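Local coordinates for N-(5'-phosphoribosyl)anthranilate isomerase (Jonesia denitrificans, PDB 4WUI), which probably catalyses the isomerisation of N-(5-phosphoribosyl)anthranilate to 1-(2-carboxyphenylamino)-1-deoxyribulose 5-phosphate, the third step of tryptophan synthesis from chorismate, at residues A[6-11]-A[186-191]; A[15-20]-A[46-51]; A[24-29]-A[199-204]; A[36-41]-A[176-181]; A[127-132]-A[141-146]. All coordinates share one frame; numbering follows the deposited sequence.

The chain folds as a closed eight-stranded parallel (beta-alpha)8 barrel. Contacts 1 and 4 lie close together, with centres about 7 Å apart. A salt bridge from Lys7 NZ to Asp176 OD1 (2.7 Å) joins them. Contact 2 lies on the outer helices, about 10 Å from contact 1 between centres. The two meet where Lys188 CB packs on Ala16 CB at 3.6 Å. Contact 3 ties helix 190-204 to the loop leading into strand 27-32. Contact 5 stands apart, about 30 Å from contact 2 between centres. Ser179 of contact 4 and Asp128 of contact 5 each hydrogen-bond citrate, probably from the crystallisation liquor. It probably marks the active-site pocket.

Contact 1. Residues A[6-11]-A[186-191]; sequences IKVCGL and GVKDPA
Lys188 NZ is gripped by two carbonyl oxygens of the other segment. It donates to Cys9 O at 2.9 Å and to Gly10 O, also at 2.9 Å. The two bonds differ in direction. The ammonium lies in the carbonyl plane of Cys9, with a C=O...N angle of 147°. At Gly10 it stands above the carbonyl plane, 55° out of it. Glu182 adds a salt bridge to NZ, and Ser178 OG a further hydrogen bond.

The segments belong to a (beta-alpha)8 barrel. Residues 6-8 are part of its first strand, and 9-11 turn out of that strand's end. The short strand 187-188 lies just before the last helix, 190-204. Lys188 therefore ties the two ends of the barrel sequence together.

Its chain bends at the second torsion (65°) and then runs straight out to NZ. The methylenes follow the same backbone, with CD 3.4 Å from Gly10 O. Gly10 has a positive phi, and a CB there would clash with NZ. A methionine in place of Lys188 would probably take this donor from both carbonyls and one of its positive partners from Glu182. Nearer the backbone the contact turns apolar. Leu11 crosses the lysine chain at about a right angle, and its CD1 rests 4.0 Å from Lys188 CG. Ala16 of helix 14-22 touches both side chains.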
# COMPACT_ATOMS: atom_id res chain seq x y z
N ILE A 6 -8.43 2.56 0.41
CA ILE A 6 -7.37 3.26 1.14
C ILE A 6 -6.54 2.28 1.95
O ILE A 6 -7.07 1.63 2.86
CB ILE A 6 -7.92 4.35 2.07
CG1 ILE A 6 -8.67 5.42 1.26
CG2 ILE A 6 -6.80 4.96 2.89
CD1 ILE A 6 -9.43 6.46 2.12
N LYS A 7 -5.26 2.21 1.63
CA LYS A 7 -4.29 1.43 2.39
C LYS A 7 -3.32 2.36 3.10
O LYS A 7 -2.74 3.24 2.48
CB LYS A 7 -3.50 0.50 1.48
CG LYS A 7 -2.42 -0.28 2.24
CD LYS A 7 -1.96 -1.49 1.47
CE LYS A 7 -0.64 -2.02 1.90
NZ LYS A 7 0.48 -1.35 1.19
N VAL A 8 -3.12 2.11 4.39
CA VAL A 8 -2.03 2.72 5.14
C VAL A 8 -0.97 1.64 5.31
O VAL A 8 -1.25 0.55 5.80
CB VAL A 8 -2.49 3.26 6.49
CG1 VAL A 8 -1.34 4.02 7.12
CG2 VAL A 8 -3.73 4.16 6.31
N CYS A 9 0.24 1.95 4.85
CA CYS A 9 1.31 0.97 4.82
C CYS A 9 2.35 1.25 5.88
O CYS A 9 2.60 2.38 6.24
CB CYS A 9 1.96 0.95 3.44
SG CYS A 9 2.88 -0.59 3.17
N GLY A 10 3.02 0.21 6.35
CA GLY A 10 4.13 0.41 7.25
C GLY A 10 3.75 0.78 8.66
O GLY A 10 4.41 1.63 9.26
N LEU A 11 2.72 0.14 9.21
CA LEU A 11 2.34 0.37 10.60
C LEU A 11 3.17 -0.52 11.50
O LEU A 11 3.53 -1.64 11.15
CB LEU A 11 0.87 0.10 10.82
CG LEU A 11 -0.06 1.31 10.45
CD1 LEU A 11 -0.02 1.70 9.03
CD2 LEU A 11 -1.48 1.04 10.92
N GLY A 186 8.63 4.90 10.57
CA GLY A 186 8.10 3.81 11.33
C GLY A 186 7.22 4.23 12.46
O GLY A 186 6.91 3.37 13.27
N VAL A 187 6.85 5.52 12.56
CA VAL A 187 5.93 5.95 13.61
C VAL A 187 4.72 6.63 12.94
O VAL A 187 4.80 7.78 12.51
CB VAL A 187 6.58 6.90 14.62
CG1 VAL A 187 5.62 7.18 15.75
CG2 VAL A 187 7.90 6.31 15.15
N LYS A 188 3.61 5.90 12.84
CA LYS A 188 2.41 6.47 12.22
C LYS A 188 1.74 7.41 13.22
O LYS A 188 1.68 7.14 14.43
CB LYS A 188 1.47 5.40 11.72
CG LYS A 188 1.55 5.21 10.22
CD LYS A 188 2.90 4.69 9.76
CE LYS A 188 3.00 4.67 8.25
NZ LYS A 188 4.30 4.11 7.80
N ASP A 189 1.23 8.52 12.70
CA ASP A 189 0.65 9.60 13.48
C ASP A 189 -0.88 9.52 13.36
O ASP A 189 -1.40 9.76 12.27
CB ASP A 189 1.17 10.92 12.90
CG ASP A 189 0.69 12.15 13.66
OD1 ASP A 189 -0.37 12.09 14.31
OD2 ASP A 189 1.39 13.19 13.65
N PRO A 190 -1.61 9.22 14.46
CA PRO A 190 -3.07 9.11 14.34
C PRO A 190 -3.73 10.33 13.71
O PRO A 190 -4.66 10.16 12.92
CB PRO A 190 -3.50 8.92 15.81
CG PRO A 190 -2.36 8.16 16.42
CD PRO A 190 -1.14 8.84 15.81
N ALA A 191 -3.30 11.54 14.07
CA ALA A 191 -3.94 12.72 13.51
C ALA A 191 -3.76 12.79 11.99
O ALA A 191 -4.67 13.22 11.28
CB ALA A 191 -3.42 13.98 14.17

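Contact 2. Residues A[15-20]-A[46-51]; sequences HAIDAA and STLTAT
Ile17 points from helix 14-22 at Leu48 and Thr51, which lie near the end of helix 42-50. These are the first two outer helices of the (beta-alpha)8 barrel, joined in sequence through strand 27-32. The contact is small. The nearest CA atoms, those of Ile17 and Thr51, are 8.4 Å apart.

One methyl group does the work from the first helix. The CG1 branch of Ile17 lies beside the backbone N, and its second torsion is extended (175°). This carries CD1 straight out to the other helix. There it meets two partners at the same distance.

The first is Leu48, whose side chain crosses that of Ile17 at a slant. Its CD2 branch makes the touch, 3.6 Å from Ile17 CD1. The other branch is used elsewhere and packs on Leu40. Both Ile17 and Leu48 also rest on Phe30 of strand 27-32, so the pair forms part of the apolar layer between helices and barrel.

The second partner is Thr51, set at about a right angle to Ile17. Here an oxygen, not a methyl, faces the isoleucine: Thr51 OG1 lies 3.6 Å from Ile17 CD1. The hydroxyl is satisfied within its own segment. Its first torsion (72°) places OG1 between the backbone N and the carbonyl carbon, turned back toward the carbonyl of Leu48. Leu48 O accepts there twice. Thr51 N reaches it at 3.0 Å, and Thr51 OG1 donates to it at 2.8 Å from a position tilted only 15° out of the carbonyl plane.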
# COMPACT_ATOMS: atom_id res chain seq x y z
N HIS A 15 -1.06 1.65 18.54
CA HIS A 15 -1.51 3.03 18.55
C HIS A 15 -1.92 3.45 17.13
O HIS A 15 -2.93 4.12 16.93
CB HIS A 15 -0.35 3.88 19.08
CG HIS A 15 -0.71 5.27 19.42
ND1 HIS A 15 -0.22 6.39 18.79
CD2 HIS A 15 -1.51 5.72 20.41
CE1 HIS A 15 -0.70 7.48 19.38
NE2 HIS A 15 -1.50 7.09 20.34
N ALA A 16 -1.13 3.04 16.14
CA ALA A 16 -1.44 3.31 14.73
C ALA A 16 -2.60 2.47 14.21
O ALA A 16 -3.44 2.99 13.48
CB ALA A 16 -0.20 3.12 13.90
N ILE A 17 -2.65 1.20 14.57
CA ILE A 17 -3.75 0.35 14.17
C ILE A 17 -5.07 0.93 14.66
O ILE A 17 -6.05 0.95 13.89
CB ILE A 17 -3.58 -1.11 14.65
CG1 ILE A 17 -2.39 -1.77 13.90
CG2 ILE A 17 -4.85 -1.92 14.45
CD1 ILE A 17 -2.05 -3.16 14.37
N ASP A 18 -5.11 1.40 15.91
CA ASP A 18 -6.33 1.97 16.43
C ASP A 18 -6.79 3.15 15.58
O ASP A 18 -8.00 3.30 15.31
CB ASP A 18 -6.11 2.46 17.88
CG ASP A 18 -6.00 1.34 18.88
OD1 ASP A 18 -6.37 0.21 18.54
OD2 ASP A 18 -5.56 1.62 20.02
N ALA A 19 -5.87 4.00 15.16
CA ALA A 19 -6.23 5.15 14.31
C ALA A 19 -6.74 4.68 12.95
O ALA A 19 -7.69 5.25 12.40
CB ALA A 19 -5.04 6.07 14.16
N ALA A 20 -6.10 3.68 12.38
CA ALA A 20 -6.53 3.15 11.10
C ALA A 20 -7.94 2.54 11.19
O ALA A 20 -8.76 2.73 10.28
CB ALA A 20 -5.52 2.13 10.63
N SER A 46 2.97 -11.25 13.37
CA SER A 46 1.92 -12.17 13.76
C SER A 46 1.02 -11.54 14.82
O SER A 46 -0.22 -11.54 14.67
CB SER A 46 2.54 -13.45 14.27
OG SER A 46 3.17 -14.16 13.21
N THR A 47 1.57 -10.98 15.89
CA THR A 47 0.68 -10.42 16.90
C THR A 47 -0.09 -9.22 16.37
O THR A 47 -1.30 -9.10 16.64
CB THR A 47 1.37 -10.06 18.22
OG1 THR A 47 2.26 -8.98 17.98
CG2 THR A 47 2.10 -11.24 18.84
N LEU A 48 0.56 -8.36 15.61
CA LEU A 48 -0.12 -7.18 15.08
C LEU A 48 -1.30 -7.59 14.19
O LEU A 48 -2.41 -7.05 14.29
CB LEU A 48 0.85 -6.32 14.29
CG LEU A 48 1.81 -5.45 15.11
CD1 LEU A 48 3.00 -5.02 14.27
CD2 LEU A 48 1.12 -4.25 15.74
N THR A 49 -1.06 -8.54 13.31
CA THR A 49 -2.07 -8.98 12.37
C THR A 49 -3.30 -9.51 13.09
O THR A 49 -4.43 -9.24 12.67
CB THR A 49 -1.49 -10.06 11.42
OG1 THR A 49 -0.47 -9.46 10.61
CG2 THR A 49 -2.51 -10.68 10.51
N ALA A 50 -3.09 -10.24 14.18
CA ALA A 50 -4.18 -10.85 14.91
C ALA A 50 -5.06 -9.82 15.58
O ALA A 50 -6.19 -10.13 15.93
CB ALA A 50 -3.64 -11.83 15.93
N THR A 51 -4.58 -8.60 15.77
CA THR A 51 -5.39 -7.56 16.42
C THR A 51 -6.31 -6.82 15.44
O THR A 51 -7.16 -6.08 15.89
CB THR A 51 -4.54 -6.50 17.14
OG1 THR A 51 -3.87 -5.65 16.21
CG2 THR A 51 -3.51 -7.14 18.09

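Contact 3. Residues A[24-29]-A[199-204]; sequences HVDAIG and AARGVS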
# COMPACT_ATOMS: atom_id res chain seq x y z
N HIS A 24 -11.59 3.84 9.51
CA HIS A 24 -12.21 2.88 8.60
C HIS A 24 -11.42 2.74 7.30
O HIS A 24 -12.02 2.74 6.22
CB HIS A 24 -13.68 3.21 8.37
CG HIS A 24 -14.46 3.15 9.64
ND1 HIS A 24 -14.63 4.23 10.48
CD2 HIS A 24 -14.99 2.09 10.30
CE1 HIS A 24 -15.32 3.86 11.55
NE2 HIS A 24 -15.54 2.56 11.46
N VAL A 25 -10.11 2.60 7.41
CA VAL A 25 -9.31 2.29 6.24
C VAL A 25 -9.67 0.91 5.71
O VAL A 25 -10.28 0.08 6.38
CB VAL A 25 -7.80 2.39 6.50
CG1 VAL A 25 -7.39 3.78 7.03
CG2 VAL A 25 -7.31 1.25 7.39
N ASP A 26 -9.23 0.63 4.49
CA ASP A 26 -9.48 -0.65 3.86
C ASP A 26 -8.38 -1.67 4.02
O ASP A 26 -8.65 -2.88 3.94
CB ASP A 26 -9.78 -0.45 2.39
CG ASP A 26 -10.95 0.47 2.21
OD1 ASP A 26 -12.04 0.16 2.70
OD2 ASP A 26 -10.77 1.55 1.63
N ALA A 27 -7.15 -1.21 4.26
CA ALA A 27 -6.00 -2.13 4.37
C ALA A 27 -4.94 -1.51 5.25
O ALA A 27 -4.78 -0.28 5.30
CB ALA A 27 -5.40 -2.47 3.01
N ILE A 28 -4.20 -2.39 5.91
CA ILE A 28 -3.02 -2.04 6.70
C ILE A 28 -1.87 -2.91 6.23
O ILE A 28 -2.01 -4.15 6.15
CB ILE A 28 -3.25 -2.28 8.22
CG1 ILE A 28 -4.23 -1.26 8.77
CG2 ILE A 28 -1.92 -2.25 8.97
CD1 ILE A 28 -4.75 -1.59 10.21
N GLY A 29 -0.74 -2.28 5.92
CA GLY A 29 0.48 -2.99 5.59
C GLY A 29 1.45 -3.10 6.75
O GLY A 29 1.68 -2.15 7.48
N ALA A 199 -9.50 13.88 3.93
CA ALA A 199 -9.20 14.55 2.67
C ALA A 199 -9.55 13.66 1.48
O ALA A 199 -10.14 14.12 0.48
CB ALA A 199 -7.73 14.96 2.61
N ALA A 200 -9.20 12.38 1.57
CA ALA A 200 -9.39 11.44 0.46
C ALA A 200 -10.89 11.19 0.23
O ALA A 200 -11.36 11.18 -0.91
CB ALA A 200 -8.67 10.16 0.74
N ARG A 201 -11.65 10.95 1.30
CA ARG A 201 -13.07 10.64 1.17
C ARG A 201 -13.90 11.86 0.86
O ARG A 201 -15.01 11.74 0.35
CB ARG A 201 -13.58 9.99 2.43
CG ARG A 201 -13.10 8.61 2.49
CD ARG A 201 -13.88 7.80 3.51
NE ARG A 201 -13.36 6.45 3.45
CZ ARG A 201 -13.04 5.71 4.50
NH1 ARG A 201 -13.24 6.12 5.77
NH2 ARG A 201 -12.54 4.52 4.26
N GLY A 202 -13.37 13.02 1.16
CA GLY A 202 -14.09 14.24 0.92
C GLY A 202 -14.20 14.54 -0.55
O GLY A 202 -15.00 15.38 -0.91
N VAL A 203 -13.41 13.87 -1.39
CA VAL A 203 -13.50 14.08 -2.83
C VAL A 203 -14.83 13.56 -3.31
O VAL A 203 -15.58 14.28 -3.95
CB VAL A 203 -12.32 13.43 -3.59
CG1 VAL A 203 -12.51 13.60 -5.11
CG2 VAL A 203 -10.99 14.00 -3.13
N SER A 204 -15.17 12.31 -2.98
CA SER A 204 -16.48 11.79 -3.42
C SER A 204 -17.61 12.10 -2.43
O SER A 204 -18.77 12.17 -2.83
CB SER A 204 -16.39 10.29 -3.66
OG SER A 204 -16.23 9.61 -2.43
O HOH W 1 -12.30 3.65 1.60
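Arg201 reaches from helix 190-204 to His24 with one short direct hydrogen bond. NH2 donates to His24 O at 2.7 Å, and the bond is nearly straight, with an N-H...O angle of 171°. The oxygen lies in the guanidinium plane, at its edge. Seen from the carbonyl the fit is less regular, because the donor stands 42° above the carbonyl plane. The other terminal nitrogen, NH1, bonds to Ala23 O, the neighbouring carbonyl in the chain. The arginine chain is extended from CG to NE, and this gives it the length to span the gap.

One bridge runs through water. The water accepts from Arg201 NH2 at 2.8 Å and donates to Asp26 OD2 at 2.6 Å. It too lies at the guanidinium edge.

The direct charge contact is loose. Asp26 OD2 is 4.3 Å from Arg201 NH2, too far for a salt bridge. That carboxylate oxygen also accepts from Ile6 N of the first strand.

The van der Waals part is slight. His24 CB lies 3.9 Å from Arg201 NH1.

His24 has a positive phi and closes helix 14-22 with a Schellman motif, before the chain enters the second strand of the barrel. The guanidinium thus sits at the carboxyl end of a helix. A leucine in place of Arg201 would probably leave His24 O and Ala23 O without these donors and the bridging water with one partner fewer, the link to Asp26 lost. The positive charge is likely to be stabilised by the helix-end carbonyls and by the nearby carboxylate.

Contact 4. Residues A[36-41]-A[176-181]; sequences SPRHLT and DVSSGV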
# COMPACT_ATOMS: atom_id res chain seq x y z
N SER A 36 14.33 -1.32 5.78
CA SER A 36 13.32 -0.27 5.97
C SER A 36 13.21 0.12 7.43
O SER A 36 13.25 -0.74 8.31
CB SER A 36 11.95 -0.78 5.54
OG SER A 36 10.91 0.10 5.93
N PRO A 37 12.97 1.41 7.69
CA PRO A 37 12.70 1.82 9.08
C PRO A 37 11.35 1.31 9.60
O PRO A 37 11.11 1.41 10.80
CB PRO A 37 12.69 3.34 9.01
CG PRO A 37 12.26 3.65 7.61
CD PRO A 37 12.93 2.56 6.77
N ARG A 38 10.50 0.80 8.72
CA ARG A 38 9.22 0.22 9.11
C ARG A 38 9.29 -1.29 9.34
O ARG A 38 8.27 -1.91 9.59
CB ARG A 38 8.15 0.60 8.07
CG ARG A 38 7.95 2.09 7.95
CD ARG A 38 8.38 2.64 6.63
NE ARG A 38 8.34 4.08 6.61
CZ ARG A 38 9.19 4.81 5.91
NH1 ARG A 38 10.07 4.24 5.10
NH2 ARG A 38 9.15 6.11 6.03
N HIS A 39 10.49 -1.87 9.29
CA HIS A 39 10.68 -3.31 9.41
C HIS A 39 10.08 -3.90 10.69
O HIS A 39 10.30 -3.36 11.78
CB HIS A 39 12.16 -3.64 9.37
CG HIS A 39 12.47 -5.10 9.50
ND1 HIS A 39 12.07 -6.04 8.56
CD2 HIS A 39 13.12 -5.78 10.48
CE1 HIS A 39 12.49 -7.23 8.98
NE2 HIS A 39 13.11 -7.10 10.13
N LEU A 40 9.45 -5.05 10.55
CA LEU A 40 8.93 -5.84 11.64
C LEU A 40 9.41 -7.28 11.52
O LEU A 40 9.49 -7.84 10.42
CB LEU A 40 7.39 -5.85 11.61
CG LEU A 40 6.72 -4.49 11.80
CD1 LEU A 40 5.25 -4.59 11.35
CD2 LEU A 40 6.82 -4.02 13.22
N THR A 41 9.69 -7.89 12.66
CA THR A 41 10.06 -9.30 12.70
C THR A 41 8.81 -10.18 12.60
O THR A 41 7.70 -9.73 12.85
CB THR A 41 10.75 -9.64 14.02
OG1 THR A 41 9.78 -9.55 15.08
CG2 THR A 41 11.94 -8.73 14.31
N ASP A 176 -2.38 4.34 -1.64
CA ASP A 176 -1.49 3.78 -0.62
C ASP A 176 -0.68 4.92 -0.04
O ASP A 176 -0.13 5.73 -0.79
CB ASP A 176 -0.56 2.76 -1.29
CG ASP A 176 0.24 1.91 -0.31
OD1 ASP A 176 -0.38 1.07 0.37
OD2 ASP A 176 1.47 2.04 -0.24
N VAL A 177 -0.57 4.97 1.29
CA VAL A 177 0.15 6.04 1.98
C VAL A 177 0.99 5.44 3.08
O VAL A 177 0.60 4.50 3.74
CB VAL A 177 -0.87 7.09 2.55
CG1 VAL A 177 -1.80 6.52 3.58
CG2 VAL A 177 -0.19 8.36 3.06
N SER A 178 2.16 6.04 3.31
CA SER A 178 3.07 5.61 4.37
C SER A 178 3.79 6.81 4.96
O SER A 178 3.42 7.28 6.04
CB SER A 178 4.04 4.55 3.88
OG SER A 178 4.88 4.19 4.98
N SER A 179 4.81 7.32 4.29
CA SER A 179 5.59 8.40 4.88
C SER A 179 4.76 9.64 5.17
O SER A 179 5.02 10.36 6.13
CB SER A 179 6.78 8.74 3.99
OG SER A 179 6.40 9.18 2.73
N GLY A 180 3.74 9.89 4.35
CA GLY A 180 2.94 11.07 4.52
C GLY A 180 2.03 11.08 5.72
O GLY A 180 1.43 12.12 6.01
N VAL A 181 1.92 9.95 6.42
CA VAL A 181 1.15 9.91 7.66
C VAL A 181 2.01 9.54 8.87
O VAL A 181 1.51 9.08 9.88
CB VAL A 181 -0.12 9.01 7.56
CG1 VAL A 181 -1.11 9.63 6.58
CG2 VAL A 181 0.19 7.58 7.19
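Arg38 and Ser178 mark the nearest approach of the two backbones, with CA atoms 9.5 Å apart, where a type I turn from Ser36 to His39 faces the end of the eighth strand. His39 N bonds to Ser36 O and closes the turn. Ser36 OG accepts from Arg38 N at 2.9 Å, an ST turn that fixes the base of the arginine.

Only side chains bridge the gap. Arg38 is modelled in two conformers, and the following holds for one of them. Its chain bends at the second torsion (114°), which brings the guanidinium beside the serines. NE stands 3.8 Å from Ser178 OG, too far for a hydrogen bond. NH2 is 4.1 Å from Ser179 CB. Both approaches are oblique to the guanidinium plane. Pro37 CG lies on one face, offset toward the rim.

The polar ends are satisfied elsewhere. Arg38 NH2 makes a salt bridge with Glu182, a residue that also pairs with Lys188. Ser178 OG is held by Lys188 and Cys9, so it is turned to Lys188 and the loop after the first strand. Ser179 OG bonds a citrate, probably from the crystallisation liquor.

In a (beta-alpha)8 barrel the loops at the carboxyl ends of the strands shape the active site. This contact joins the loops after strands 27-32 and 174-177 beside the citrate, consistent with the rim of such a pocket.

Contact 5. Residues A[127-132]-A[141-146]; sequences LDAPQA and AALAHR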
# COMPACT_ATOMS: atom_id res chain seq x y z
N LEU A 127 1.20 1.22 -8.09
CA LEU A 127 2.05 2.03 -8.96
C LEU A 127 2.54 3.24 -8.19
O LEU A 127 1.73 4.08 -7.78
CB LEU A 127 1.26 2.47 -10.17
CG LEU A 127 2.00 3.29 -11.21
CD1 LEU A 127 3.19 2.52 -11.72
CD2 LEU A 127 1.01 3.65 -12.35
N ASP A 128 3.85 3.33 -8.02
CA ASP A 128 4.44 4.43 -7.24
C ASP A 128 5.03 5.46 -8.19
O ASP A 128 5.89 5.15 -9.05
CB ASP A 128 5.52 3.90 -6.30
CG ASP A 128 6.01 4.93 -5.28
OD1 ASP A 128 5.19 5.69 -4.75
OD2 ASP A 128 7.22 4.94 -4.97
N ALA A 129 4.57 6.69 -8.00
CA ALA A 129 4.92 7.84 -8.83
C ALA A 129 5.46 8.91 -7.89
O ALA A 129 4.82 9.94 -7.67
CB ALA A 129 3.70 8.34 -9.55
N PRO A 130 6.61 8.67 -7.26
CA PRO A 130 7.14 9.52 -6.19
C PRO A 130 7.38 10.98 -6.55
O PRO A 130 7.37 11.81 -5.62
CB PRO A 130 8.46 8.83 -5.82
CG PRO A 130 8.81 8.03 -6.97
CD PRO A 130 7.52 7.54 -7.52
N GLN A 131 7.57 11.33 -7.82
CA GLN A 131 7.84 12.74 -8.14
C GLN A 131 6.58 13.53 -8.45
O GLN A 131 6.62 14.77 -8.51
CB GLN A 131 8.84 12.84 -9.31
CG GLN A 131 10.21 12.25 -8.99
CD GLN A 131 10.73 12.73 -7.64
OE1 GLN A 131 10.72 13.92 -7.34
NE2 GLN A 131 11.18 11.78 -6.81
N ALA A 132 5.45 12.85 -8.64
CA ALA A 132 4.22 13.53 -9.06
C ALA A 132 3.72 14.55 -8.05
O ALA A 132 3.01 15.46 -8.41
CB ALA A 132 3.14 12.53 -9.41
N ALA A 141 -0.21 14.67 -15.16
CA ALA A 141 0.36 14.25 -16.43
C ALA A 141 1.28 13.06 -16.29
O ALA A 141 1.51 12.35 -17.28
CB ALA A 141 1.09 15.36 -17.09
N ALA A 142 1.85 12.85 -15.10
CA ALA A 142 2.76 11.73 -14.88
C ALA A 142 2.04 10.37 -14.89
O ALA A 142 2.71 9.33 -15.00
CB ALA A 142 3.52 11.92 -13.59
N LEU A 143 0.72 10.38 -14.71
CA LEU A 143 -0.07 9.15 -14.67
C LEU A 143 -0.82 9.13 -16.03
O LEU A 143 -0.23 8.70 -17.02
CB LEU A 143 -0.98 9.10 -13.44
CG LEU A 143 -0.39 8.63 -12.09
CD1 LEU A 143 0.12 7.22 -12.13
CD2 LEU A 143 0.67 9.57 -11.61
N ALA A 144 -2.04 9.64 -16.07
CA ALA A 144 -2.73 9.96 -17.32
C ALA A 144 -2.89 8.69 -18.17
O ALA A 144 -3.51 7.74 -17.70
CB ALA A 144 -2.03 11.14 -18.02
N HIS A 145 -2.33 8.66 -19.39
CA HIS A 145 -2.49 7.48 -20.24
C HIS A 145 -1.90 6.21 -19.64
O HIS A 145 -2.21 5.12 -20.11
CB HIS A 145 -1.94 7.71 -21.64
CG HIS A 145 -0.45 7.82 -21.73
ND1 HIS A 145 0.22 9.02 -21.62
CD2 HIS A 145 0.49 6.87 -21.90
CE1 HIS A 145 1.52 8.80 -21.70
NE2 HIS A 145 1.71 7.51 -21.89
N ARG A 146 -1.05 6.34 -18.63
CA ARG A 146 -0.41 5.19 -18.00
C ARG A 146 -1.29 4.54 -16.93
O ARG A 146 -0.94 3.48 -16.41
CB ARG A 146 0.89 5.60 -17.34
CG ARG A 146 1.86 6.25 -18.27
CD ARG A 146 3.00 6.88 -17.49
NE ARG A 146 3.82 7.75 -18.31
CZ ARG A 146 3.51 9.01 -18.65
NH1 ARG A 146 2.38 9.57 -18.24
NH2 ARG A 146 4.37 9.71 -19.39
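Leu143, which packs on 127-132, has its carbonyl carbon at the edge of the Arg146 guanidinium, in plane. On one guanidinium face is His145 CE1, 3.5 Å above the plane and offset toward the rim. Arg146 CG lies over one face of the His145 ring. NH1 donates to Leu143 O at 3.0 Å and more weakly to Ala141 O. Arg146 N also bonds Leu143 O, coming from the opposite face of the carbonyl to NH1. These two bonds hold the backbone of Leu143 in place.

The contact across the segments is wholly apolar. Leu127 and Leu143 reach toward each other tip to tip. CD2 of Leu127, in one of its two modelled conformers, lies 3.7 Å from Leu143 CD1. With CG anti to the backbone N (chi1 -178°), Leu127 stretches out toward its partner. The second branch of Leu143 turns to the alanines, and its CD2 is 3.9 Å from Ala129 CB. Ala132 CB meets Ala142 CB at 4.2 Å. A type I turn brings Ala129 and Ala132 to the same partner, Leu143 CD2. Leu109 touches both leucines.

Residues 127-128 end the sixth strand of the (beta-alpha)8 barrel. Between it and strand 152-155 no regular helix forms, and 3-10 pieces lie at 141-142 and 145-146. The contact folds this connection back onto the strand end, as in (beta-alpha)8 barrels where an irregular connection replaces an outer helix.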